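Long-range contacts in alcohol oxidase (Myceliophthora thermophila, PDB 6F74), which is a VAO-type flavoprotein that binds FAD and probably oxidises alcohol-like substrates with oxygen as the electron acceptor: residues I204-A209 with P234-G239; D258-A263 with D282-I287; A263-A268 with G295-Q300. One frame throughout, in Å; residues are numbered along the deposited sequence.

Contact 1 (I204-A209 with P234-G239); sequences IHIDGA and PGAIGG. With FAD (flavin-adenine dinucleotide), chain I.
Ile206 and Ile237 meet through their branch methyls, CG2 against CG2 at 3.8 Å, the two side chains running antiparallel past one another. In Ile237 the torsion (chi1 71°) sets CG1 between the backbone N and the carbonyl carbon. CG2 is thereby left facing Ile206, while CG1 and CD1 run on along the end of strand 203-208. There CD1 comes within 3.2 Å of Gly208 O, a close approach of a methyl to a carbonyl oxygen, and CG1 packs 4.2 Å from Ala209 CA. The other branch of Ile206 leads to a second neighbour: its CD1 rests 4.1 Å from Ala236 CB. The interface is buried, and apart from the Gly208 carbonyl its touching groups are apolar. On the far side of 234-239 lies the cofactor. Gly235 N donates a 2.8 Å hydrogen bond to FAD O1P, Gly238 CA lies 3.4 Å from adenine N7A, and Pro234 CG approaches the flavin at C9A. The loop is thus part of the FAD pocket, with its isoleucine and alanine turned toward the strand and its glycines close to the cofactor. Gly238 stands at the N-cap of helix 239-242. Val215 of helix 212-221 touches both Ile206 and Ala236, Trp212 adds to Ala236, and strand 203-208 itself runs between strands 179-185 and 296-306.

Contact 2 (D258-A263 with D282-I287); sequences DQVLEA and DLFRAI
The phenyl ring of Phe284 points its CZ end at the backbone of Val260 and Leu261, with Leu261 O, Val260 O and Glu262 CA gathered round it. CZ lies 3.2 Å from Leu261 O and 3.4 Å from Val260 O, so two successive carbonyl oxygens of the strand come near one ring carbon. CE1 sits 3.9 Å from Glu262 CA. It also meets a side chain, Val260 CG1, at 4.2 Å. The reach of the ring follows from its torsion: with CG opposite the backbone N (chi1 178°), the ring extends from the helix to the strand although the bond leaving CA does not aim there. This is helix-on-sheet packing: helix 281-287 lies against strand 260-266 of the antiparallel sheet that carries part of the FAD site, with the axes of the short segments 260-263 and 282-287 9.4 Å apart and 124° between their directions. One turn further along the helix, Ile287 extends CD1 to 3.9 Å from Ala263 CB, making a second, purely aliphatic point of contact. At Leu261 and Glu262 the CB leaves on the side away from the helix, and the Glu262 carboxylate is held by Tyr188, Ser190 and the backbone N of Ala191. Ala275 of strand 272-276 also touches Phe284, while Leu283 on the same helix packs on Val273 and Ala275 of that strand.

Contact 3 (A263-A268 with G295-Q300); sequences AQIMLA and GIVLSQ. With FAD (flavin-adenine dinucleotide), chain I.
Met266 and Ile296 form the close-knit end of this antiparallel pairing, joined by reciprocal backbone hydrogen bonds: Met266 N to Ile296 O at 3.0 Å and Ile296 N to Met266 O at 2.9 Å, the latter nearly straight (168°). Beside them Gly295 CA packs tightly, 3.6 Å from Ile265 CG2. Toward Ser299 the ladder is less regular. Gln264 N donates to Ser299 O at 3.1 Å from above the carbonyl plane. Gln264 O accepts a 2.9 Å bond from Leu298 N and a weak one from Ser299 N, which makes a classic beta bulge with Leu298 and Ser299 both facing Gln264, and the register shifts by one residue. In this bulged pair of the FAD-domain sheet, strand 296-306 holds the adenine: Val297 N donates to FAD N1A at 2.9 Å, and FAD N6A donates to Val297 O, so the backbone reads the adenine's Watson-Crick edge. The partly exposed part belongs to Gln264. Its chain bends at chi2 (-64°) and its amide leads away, NE2 hydrogen-bonded to Thr274 OG1, while CB and CG stay 3.4 Å from Ser299 OG. The opposite face of the sheet carries Ala263, Ile265, Val297 and Gln300, with Ile265 CG1 loosely set 4.4 Å from Val297 CG2. On the Met266 side, Ile138 of helix 135-147 covers Met266, Ile296 and Leu298.

In the fold
All three contacts reach one antiparallel sheet of the FAD-binding domain. Strand 296-306, used by contact 3, pairs with both 203-208 of contact 1 and 260-266 of contacts 2 and 3; Ile206 N lies 2.8 Å from Gln300 O, probably a hydrogen bond. Contacts 2 and 3 share Ala263, and Leu283 CD2 lies 3.9 Å from Ile265 CD1, so helix 281-287 packs on the same strand. Contacts 1 and 3, with centres about 11 Å apart, both touch the adenine, contact 3 at N1A and N6A and contact 1 at N7A, the latter reaching on to the phosphate and flavin. Contact 2 stands further back, Ile287's side chain about 7 Å from the cofactor.

Contact 1 (I204-A209 with P234-G239)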
loop_
_atom_site.group_PDB
_atom_site.type_symbol
_atom_site.label_atom_id
_atom_site.label_comp_id
_atom_site.label_asym_id
_atom_site.label_seq_id
_atom_site.Cartn_x
_atom_site.Cartn_y
_atom_site.Cartn_z
ATOM N N ILE A 204 -8.167 15.257 12.849
ATOM C CA ILE A 204 -9.291 14.341 12.756
ATOM C C ILE A 204 -9.042 13.131 13.656
ATOM O O ILE A 204 -7.981 12.492 13.577
ATOM C CB ILE A 204 -9.636 13.957 11.299
ATOM C CG1 ILE A 204 -10.146 15.198 10.557
ATOM C CG2 ILE A 204 -10.704 12.876 11.282
ATOM C CD1 ILE A 204 -10.645 15.003 9.126
ATOM N N HIS A 205 -10.018 12.844 14.531
ATOM C CA HIS A 205 -10.033 11.617 15.314
ATOM C C HIS A 205 -10.649 10.533 14.453
ATOM O O HIS A 205 -11.857 10.515 14.216
ATOM C CB HIS A 205 -10.816 11.805 16.621
ATOM C CG HIS A 205 -10.704 10.633 17.560
ATOM N ND1 HIS A 205 -11.411 10.533 18.738
ATOM C CD2 HIS A 205 -10.038 9.465 17.422
ATOM C CE1 HIS A 205 -11.133 9.382 19.317
ATOM N NE2 HIS A 205 -10.305 8.712 18.538
ATOM N N ILE A 206 -9.805 9.647 13.938
ATOM C CA ILE A 206 -10.312 8.531 13.168
ATOM C C ILE A 206 -10.567 7.402 14.154
ATOM O O ILE A 206 -9.649 6.644 14.463
ATOM C CB ILE A 206 -9.331 8.102 12.069
ATOM C CG1 ILE A 206 -8.912 9.319 11.230
ATOM C CG2 ILE A 206 -9.966 7.031 11.188
ATOM C CD1 ILE A 206 -7.803 9.033 10.219
ATOM N N ASP A 207 -11.812 7.297 14.638
ATOM C CA ASP A 207 -12.177 6.402 15.728
ATOM C C ASP A 207 -12.747 5.112 15.169
ATOM O O ASP A 207 -13.904 4.780 15.370
ATOM C CB ASP A 207 -13.179 7.103 16.675
ATOM C CG ASP A 207 -13.221 6.488 18.066
ATOM O OD1 ASP A 207 -12.520 5.463 18.342
ATOM O OD2 ASP A 207 -13.978 7.047 18.899
ATOM N N GLY A 208 -11.900 4.371 14.457
ATOM C CA GLY A 208 -12.297 3.111 13.845
ATOM C C GLY A 208 -11.416 2.782 12.653
ATOM O O GLY A 208 -10.613 3.604 12.217
ATOM N N ALA A 209 -11.573 1.562 12.132
ATOM C CA ALA A 209 -10.860 1.127 10.929
ATOM C C ALA A 209 -11.565 1.651 9.670
ATOM O O ALA A 209 -12.008 0.892 8.796
ATOM C CB ALA A 209 -10.775 -0.366 10.887
ATOM N N PRO A 234 -8.419 2.160 0.424
ATOM C CA PRO A 234 -7.582 1.597 1.479
ATOM C C PRO A 234 -7.872 2.146 2.862
ATOM O O PRO A 234 -8.373 3.246 2.991
ATOM C CB PRO A 234 -6.185 1.978 1.036
ATOM C CG PRO A 234 -6.278 2.007 -0.433
ATOM C CD PRO A 234 -7.601 2.651 -0.683
ATOM N N GLY A 235 -7.514 1.374 3.875
ATOM C CA GLY A 235 -7.709 1.748 5.286
ATOM C C GLY A 235 -6.901 2.958 5.667
ATOM O O GLY A 235 -5.787 3.173 5.121
ATOM N N ALA A 236 -7.461 3.772 6.566
ATOM C CA ALA A 236 -6.793 4.982 7.036
ATOM C C ALA A 236 -5.786 4.717 8.146
ATOM O O ALA A 236 -4.830 5.478 8.265
ATOM C CB ALA A 236 -7.809 6.001 7.516
ATOM N N ILE A 237 -5.980 3.673 8.957
ATOM C CA ILE A 237 -5.169 3.511 10.168
ATOM C C ILE A 237 -4.383 2.195 10.286
ATOM O O ILE A 237 -3.837 1.920 11.364
ATOM C CB ILE A 237 -5.990 3.789 11.467
ATOM C CG1 ILE A 237 -7.012 2.688 11.771
ATOM C CG2 ILE A 237 -6.671 5.138 11.344
ATOM C CD1 ILE A 237 -7.637 2.838 13.141
ATOM N N GLY A 238 -4.239 1.431 9.195
ATOM C CA GLY A 238 -3.606 0.110 9.258
ATOM C C GLY A 238 -2.260 0.128 8.562
ATOM O O GLY A 238 -1.325 0.800 9.001
ATOM N N GLY A 239 -2.167 -0.627 7.481
ATOM C CA GLY A 239 -0.936 -0.701 6.710
ATOM C C GLY A 239 -0.542 0.598 6.021
ATOM O O GLY A 239 0.642 0.849 5.820
HETATM P PA FAD I . -5.059 -4.574 5.018
HETATM O O1A FAD I . -4.790 -5.683 4.005
HETATM O O2A FAD I . -6.386 -4.610 5.709
HETATM O O5B FAD I . -3.888 -4.618 6.076
HETATM C C5B FAD I . -2.577 -4.343 5.663
HETATM C C4B FAD I . -1.619 -4.737 6.774
HETATM O O4B FAD I . -1.904 -3.895 7.878
HETATM C C3B FAD I . -1.745 -6.145 7.298
HETATM O O3B FAD I . -0.460 -6.528 7.801
HETATM C C2B FAD I . -2.670 -6.024 8.484
HETATM O O2B FAD I . -2.428 -6.958 9.543
HETATM C C1B FAD I . -2.333 -4.652 9.000
HETATM N N9A FAD I . -3.425 -3.914 9.645
HETATM C C8A FAD I . -4.511 -3.406 9.047
HETATM N N7A FAD I . -5.287 -2.755 9.934
HETATM C C5A FAD I . -4.676 -2.843 11.112
HETATM C C6A FAD I . -4.982 -2.347 12.454
HETATM N N6A FAD I . -6.121 -1.635 12.609
HETATM N N1A FAD I . -4.107 -2.648 13.449
HETATM C C2A FAD I . -2.983 -3.372 13.211
HETATM N N3A FAD I . -2.630 -3.841 11.986
HETATM C C4A FAD I . -3.441 -3.597 10.924
HETATM N N1 FAD I . -0.772 3.036 -0.842
HETATM C C2 FAD I . -0.307 4.298 -0.977
HETATM O O2 FAD I . 0.671 4.661 -0.275
HETATM N N3 FAD I . -0.876 5.185 -1.818
HETATM C C4 FAD I . -1.919 4.868 -2.605
HETATM O O4 FAD I . -2.432 5.686 -3.396
HETATM C C4X FAD I . -2.476 3.501 -2.533
HETATM N N5 FAD I . -3.515 3.121 -3.304
HETATM C C5X FAD I . -4.010 1.862 -3.209
HETATM C C6 FAD I . -5.098 1.493 -4.000
HETATM C C7 FAD I . -5.653 0.227 -3.927
HETATM C C7M FAD I . -6.807 -0.011 -4.869
HETATM C C8 FAD I . -5.088 -0.767 -2.971
HETATM C C8M FAD I . -5.666 -2.164 -2.792
HETATM C C9 FAD I . -3.988 -0.411 -2.197
HETATM C C9A FAD I . -3.417 0.872 -2.261
HETATM N N10 FAD I . -2.314 1.281 -1.461
HETATM C C10 FAD I . -1.821 2.587 -1.585
HETATM C "C1'" FAD I . -1.593 0.357 -0.555
HETATM C "C2'" FAD I . -1.903 0.355 0.906
HETATM O "O2'" FAD I . -1.168 1.427 1.494
HETATM C "C3'" FAD I . -1.415 -0.959 1.525
HETATM O "O3'" FAD I . -1.903 -2.100 0.797
HETATM C "C4'" FAD I . -1.807 -1.074 2.992
HETATM O "O4'" FAD I . -1.319 -2.309 3.522
HETATM C "C5'" FAD I . -3.314 -0.975 3.171
HETATM O "O5'" FAD I . -3.657 -1.072 4.543
HETATM P P FAD I . -5.095 -1.682 4.802
HETATM O O1P FAD I . -6.107 -0.989 3.932
HETATM O O2P FAD I . -5.277 -1.705 6.283
HETATM O O3P FAD I . -4.868 -3.174 4.220
#

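Contact 2 (D258-A263 with D282-I287)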
loop_
_atom_site.group_PDB
_atom_site.type_symbol
_atom_site.label_atom_id
_atom_site.label_comp_id
_atom_site.label_asym_id
_atom_site.label_seq_id
_atom_site.Cartn_x
_atom_site.Cartn_y
_atom_site.Cartn_z
ATOM N N ASP A 258 3.798 10.424 9.253
ATOM C CA ASP A 258 4.063 11.644 10.003
ATOM C C ASP A 258 2.848 12.517 10.294
ATOM O O ASP A 258 2.970 13.480 11.015
ATOM C CB ASP A 258 5.194 12.441 9.322
ATOM C CG ASP A 258 6.557 11.784 9.494
ATOM O OD1 ASP A 258 6.725 10.956 10.439
ATOM O OD2 ASP A 258 7.455 12.122 8.698
ATOM N N GLN A 259 1.693 12.157 9.745
ATOM C CA GLN A 259 0.425 12.778 10.124
ATOM C C GLN A 259 -0.092 12.275 11.459
ATOM O O GLN A 259 -0.866 12.958 12.116
ATOM C CB GLN A 259 -0.633 12.565 9.037
ATOM C CG GLN A 259 -0.227 13.046 7.644
ATOM C CD GLN A 259 0.190 14.488 7.582
ATOM O OE1 GLN A 259 -0.282 15.314 8.332
ATOM N NE2 GLN A 259 1.040 14.801 6.621
ATOM N N VAL A 260 0.362 11.101 11.880
ATOM C CA VAL A 260 -0.184 10.446 13.064
ATOM C C VAL A 260 0.310 11.163 14.320
ATOM O O VAL A 260 1.501 11.214 14.589
ATOM C CB VAL A 260 0.188 8.946 13.123
ATOM C CG1 VAL A 260 -0.471 8.264 14.324
ATOM C CG2 VAL A 260 -0.227 8.225 11.849
ATOM N N LEU A 261 -0.637 11.699 15.083
ATOM C CA LEU A 261 -0.352 12.425 16.325
ATOM C C LEU A 261 -0.378 11.532 17.553
ATOM O O LEU A 261 0.382 11.751 18.508
ATOM C CB LEU A 261 -1.382 13.521 16.506
ATOM C CG LEU A 261 -1.275 14.653 15.486
ATOM C CD1 LEU A 261 -2.575 15.444 15.447
ATOM C CD2 LEU A 261 -0.044 15.532 15.801
ATOM N N GLU A 262 -1.292 10.564 17.538
ATOM C CA GLU A 262 -1.414 9.548 18.566
ATOM C C GLU A 262 -2.297 8.416 18.090
ATOM O O GLU A 262 -2.939 8.522 17.027
ATOM C CB GLU A 262 -1.984 10.139 19.872
ATOM C CG GLU A 262 -3.381 10.692 19.842
ATOM C CD GLU A 262 -3.738 11.371 21.153
ATOM O OE1 GLU A 262 -2.981 12.248 21.592
ATOM O OE2 GLU A 262 -4.761 10.994 21.781
ATOM N N ALA A 263 -2.316 7.336 18.876
ATOM C CA ALA A 263 -3.149 6.175 18.592
ATOM C C ALA A 263 -3.621 5.526 19.903
ATOM O O ALA A 263 -2.965 5.644 20.930
ATOM C CB ALA A 263 -2.372 5.163 17.747
ATOM N N ASP A 282 8.139 4.668 22.178
ATOM C CA ASP A 282 8.796 3.641 21.348
ATOM C C ASP A 282 7.800 2.878 20.490
ATOM O O ASP A 282 8.101 2.542 19.334
ATOM C CB ASP A 282 9.694 2.693 22.170
ATOM C CG ASP A 282 8.974 2.013 23.345
ATOM O OD1 ASP A 282 7.848 2.409 23.696
ATOM O OD2 ASP A 282 9.562 1.081 23.957
ATOM N N LEU A 283 6.618 2.596 21.049
ATOM C CA LEU A 283 5.533 2.008 20.257
ATOM C C LEU A 283 5.011 2.985 19.185
ATOM O O LEU A 283 4.662 2.572 18.087
ATOM C CB LEU A 283 4.403 1.525 21.166
ATOM C CG LEU A 283 3.082 1.030 20.550
ATOM C CD1 LEU A 283 3.230 -0.200 19.690
ATOM C CD2 LEU A 283 2.102 0.783 21.689
ATOM N N PHE A 284 4.922 4.264 19.543
ATOM C CA PHE A 284 4.408 5.315 18.670
ATOM C C PHE A 284 5.307 5.491 17.441
ATOM O O PHE A 284 4.828 5.632 16.302
ATOM C CB PHE A 284 4.315 6.589 19.513
ATOM C CG PHE A 284 3.857 7.806 18.772
ATOM C CD1 PHE A 284 2.665 7.799 18.073
ATOM C CD2 PHE A 284 4.582 8.996 18.859
ATOM C CE1 PHE A 284 2.221 8.949 17.441
ATOM C CE2 PHE A 284 4.148 10.145 18.232
ATOM C CZ PHE A 284 2.962 10.132 17.514
ATOM N N ARG A 285 6.617 5.450 17.691
ATOM C CA ARG A 285 7.609 5.509 16.643
ATOM C C ARG A 285 7.534 4.284 15.732
ATOM O O ARG A 285 7.554 4.424 14.518
ATOM C CB ARG A 285 9.018 5.655 17.227
ATOM C CG ARG A 285 10.092 5.786 16.136
ATOM C CD ARG A 285 11.522 5.958 16.651
ATOM N NE ARG A 285 11.899 4.992 17.703
ATOM C CZ ARG A 285 12.225 5.287 18.961
ATOM N NH1 ARG A 285 12.178 6.556 19.396
ATOM N NH2 ARG A 285 12.495 4.293 19.812
ATOM N N ALA A 286 7.439 3.105 16.321
ATOM C CA ALA A 286 7.340 1.852 15.552
ATOM C C ALA A 286 6.171 1.832 14.552
ATOM O O ALA A 286 6.341 1.448 13.388
ATOM C CB ALA A 286 7.229 0.681 16.502
ATOM N N ILE A 287 4.991 2.247 14.998
ATOM C CA ILE A 287 3.819 2.262 14.089
ATOM C C ILE A 287 3.862 3.354 13.028
ATOM O O ILE A 287 3.091 3.302 12.074
ATOM C CB ILE A 287 2.466 2.317 14.826
ATOM C CG1 ILE A 287 2.292 3.607 15.641
ATOM C CG2 ILE A 287 2.327 1.112 15.735
ATOM C CD1 ILE A 287 0.820 3.953 15.882
#

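Contact 3 (A263-A268 with G295-Q300)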
loop_
_atom_site.group_PDB
_atom_site.type_symbol
_atom_site.label_atom_id
_atom_site.label_comp_id
_atom_site.label_asym_id
_atom_site.label_seq_id
_atom_site.Cartn_x
_atom_site.Cartn_y
_atom_site.Cartn_z
ATOM N N ALA A 263 -2.316 7.336 18.876
ATOM C CA ALA A 263 -3.149 6.175 18.592
ATOM C C ALA A 263 -3.621 5.526 19.903
ATOM O O ALA A 263 -2.965 5.644 20.930
ATOM C CB ALA A 263 -2.372 5.163 17.747
ATOM N N GLN A 264 -4.750 4.833 19.829
ATOM C CA GLN A 264 -5.142 3.874 20.837
ATOM C C GLN A 264 -4.870 2.515 20.213
ATOM O O GLN A 264 -5.213 2.283 19.055
ATOM C CB GLN A 264 -6.619 4.007 21.178
ATOM C CG GLN A 264 -7.033 5.308 21.875
ATOM C CD GLN A 264 -6.394 5.459 23.220
ATOM O OE1 GLN A 264 -6.485 4.580 24.065
ATOM N NE2 GLN A 264 -5.739 6.578 23.436
ATOM N N ILE A 265 -4.213 1.651 20.992
ATOM C CA ILE A 265 -3.742 0.370 20.527
ATOM C C ILE A 265 -3.982 -0.679 21.596
ATOM O O ILE A 265 -3.623 -0.460 22.764
ATOM C CB ILE A 265 -2.233 0.400 20.211
ATOM C CG1 ILE A 265 -1.929 1.464 19.144
ATOM C CG2 ILE A 265 -1.781 -0.958 19.697
ATOM C CD1 ILE A 265 -0.461 1.659 18.837
ATOM N N MET A 266 -4.574 -1.805 21.190
ATOM C CA MET A 266 -4.726 -2.976 22.049
ATOM C C MET A 266 -3.513 -3.883 21.841
ATOM O O MET A 266 -3.247 -4.372 20.733
ATOM C CB MET A 266 -6.026 -3.716 21.745
ATOM C CG MET A 266 -6.247 -4.963 22.612
ATOM S SD MET A 266 -7.838 -5.835 22.364
ATOM C CE MET A 266 -8.984 -4.475 22.472
ATOM N N LEU A 267 -2.771 -4.095 22.918
ATOM C CA LEU A 267 -1.558 -4.898 22.853
ATOM C C LEU A 267 -1.923 -6.373 22.851
ATOM O O LEU A 267 -3.072 -6.721 23.139
ATOM C CB LEU A 267 -0.626 -4.561 24.029
ATOM C CG LEU A 267 -0.228 -3.093 24.229
ATOM C CD1 LEU A 267 0.680 -2.933 25.438
ATOM C CD2 LEU A 267 0.452 -2.527 23.001
ATOM N N ALA A 268 -0.957 -7.238 22.523
ATOM C CA ALA A 268 -1.153 -8.696 22.563
ATOM C C ALA A 268 -1.665 -9.192 23.920
ATOM O O ALA A 268 -2.429 -10.160 23.986
ATOM C CB ALA A 268 0.157 -9.392 22.224
ATOM N N GLY A 295 0.645 -4.120 17.590
ATOM C CA GLY A 295 -0.580 -4.081 18.395
ATOM C C GLY A 295 -1.715 -3.852 17.430
ATOM O O GLY A 295 -1.458 -3.597 16.245
ATOM N N ILE A 296 -2.955 -3.972 17.904
ATOM C CA ILE A 296 -4.135 -3.724 17.070
ATOM C C ILE A 296 -4.515 -2.250 17.184
ATOM O O ILE A 296 -4.938 -1.795 18.252
ATOM C CB ILE A 296 -5.349 -4.582 17.500
ATOM C CG1 ILE A 296 -5.005 -6.066 17.519
ATOM C CG2 ILE A 296 -6.530 -4.358 16.552
ATOM C CD1 ILE A 296 -5.884 -6.861 18.461
ATOM N N VAL A 297 -4.395 -1.520 16.069
ATOM C CA VAL A 297 -4.665 -0.091 16.066
ATOM C C VAL A 297 -6.185 0.138 16.032
ATOM O O VAL A 297 -6.871 -0.202 15.057
ATOM C CB VAL A 297 -3.954 0.643 14.928
ATOM C CG1 VAL A 297 -4.200 2.143 15.033
ATOM C CG2 VAL A 297 -2.457 0.353 14.950
ATOM N N LEU A 298 -6.692 0.698 17.133
ATOM C CA LEU A 298 -8.119 0.961 17.294
ATOM C C LEU A 298 -8.513 2.315 16.755
ATOM O O LEU A 298 -9.631 2.496 16.263
ATOM C CB LEU A 298 -8.511 0.892 18.776
ATOM C CG LEU A 298 -8.124 -0.379 19.534
ATOM C CD1 LEU A 298 -8.554 -0.283 20.966
ATOM C CD2 LEU A 298 -8.605 -1.623 18.811
ATOM N N SER A 299 -7.637 3.294 16.923
ATOM C CA SER A 299 -7.929 4.650 16.485
ATOM C C SER A 299 -6.628 5.402 16.277
ATOM O O SER A 299 -5.608 5.062 16.864
ATOM C CB SER A 299 -8.779 5.362 17.539
ATOM O OG SER A 299 -7.953 5.787 18.601
ATOM N N GLN A 300 -6.667 6.436 15.449
ATOM C CA GLN A 300 -5.566 7.403 15.399
ATOM C C GLN A 300 -6.154 8.801 15.322
ATOM O O GLN A 300 -7.304 9.021 14.897
ATOM C CB GLN A 300 -4.616 7.180 14.195
ATOM C CG GLN A 300 -3.779 5.879 14.233
ATOM C CD GLN A 300 -2.957 5.609 12.956
ATOM O OE1 GLN A 300 -3.303 6.089 11.880
ATOM N NE2 GLN A 300 -1.854 4.871 13.091
HETATM P PA FAD I . -5.059 -4.574 5.018
HETATM O O1A FAD I . -4.790 -5.683 4.005
HETATM O O2A FAD I . -6.386 -4.610 5.709
HETATM O O5B FAD I . -3.888 -4.618 6.076
HETATM C C5B FAD I . -2.577 -4.343 5.663
HETATM C C4B FAD I . -1.619 -4.737 6.774
HETATM O O4B FAD I . -1.904 -3.895 7.878
HETATM C C3B FAD I . -1.745 -6.145 7.298
HETATM O O3B FAD I . -0.460 -6.528 7.801
HETATM C C2B FAD I . -2.670 -6.024 8.484
HETATM O O2B FAD I . -2.428 -6.958 9.543
HETATM C C1B FAD I . -2.333 -4.652 9.000
HETATM N N9A FAD I . -3.425 -3.914 9.645
HETATM C C8A FAD I . -4.511 -3.406 9.047
HETATM N N7A FAD I . -5.287 -2.755 9.934
HETATM C C5A FAD I . -4.676 -2.843 11.112
HETATM C C6A FAD I . -4.982 -2.347 12.454
HETATM N N6A FAD I . -6.121 -1.635 12.609
HETATM N N1A FAD I . -4.107 -2.648 13.449
HETATM C C2A FAD I . -2.983 -3.372 13.211
HETATM N N3A FAD I . -2.630 -3.841 11.986
HETATM C C4A FAD I . -3.441 -3.597 10.924
HETATM N N1 FAD I . -0.772 3.036 -0.842
HETATM C C2 FAD I . -0.307 4.298 -0.977
HETATM O O2 FAD I . 0.671 4.661 -0.275
HETATM N N3 FAD I . -0.876 5.185 -1.818
HETATM C C4 FAD I . -1.919 4.868 -2.605
HETATM O O4 FAD I . -2.432 5.686 -3.396
HETATM C C4X FAD I . -2.476 3.501 -2.533
HETATM N N5 FAD I . -3.515 3.121 -3.304
HETATM C C5X FAD I . -4.010 1.862 -3.209
HETATM C C6 FAD I . -5.098 1.493 -4.000
HETATM C C7 FAD I . -5.653 0.227 -3.927
HETATM C C7M FAD I . -6.807 -0.011 -4.869
HETATM C C8 FAD I . -5.088 -0.767 -2.971
HETATM C C8M FAD I . -5.666 -2.164 -2.792
HETATM C C9 FAD I . -3.988 -0.411 -2.197
HETATM C C9A FAD I . -3.417 0.872 -2.261
HETATM N N10 FAD I . -2.314 1.281 -1.461
HETATM C C10 FAD I . -1.821 2.587 -1.585
HETATM C "C1'" FAD I . -1.593 0.357 -0.555
HETATM C "C2'" FAD I . -1.903 0.355 0.906
HETATM O "O2'" FAD I . -1.168 1.427 1.494
HETATM C "C3'" FAD I . -1.415 -0.959 1.525
HETATM O "O3'" FAD I . -1.903 -2.100 0.797
HETATM C "C4'" FAD I . -1.807 -1.074 2.992
HETATM O "O4'" FAD I . -1.319 -2.309 3.522
HETATM C "C5'" FAD I . -3.314 -0.975 3.171
HETATM O "O5'" FAD I . -3.657 -1.072 4.543
HETATM P P FAD I . -5.095 -1.682 4.802
HETATM O O1P FAD I . -6.107 -0.989 3.932
HETATM O O2P FAD I . -5.277 -1.705 6.283
HETATM O O3P FAD I . -4.868 -3.174 4.220
#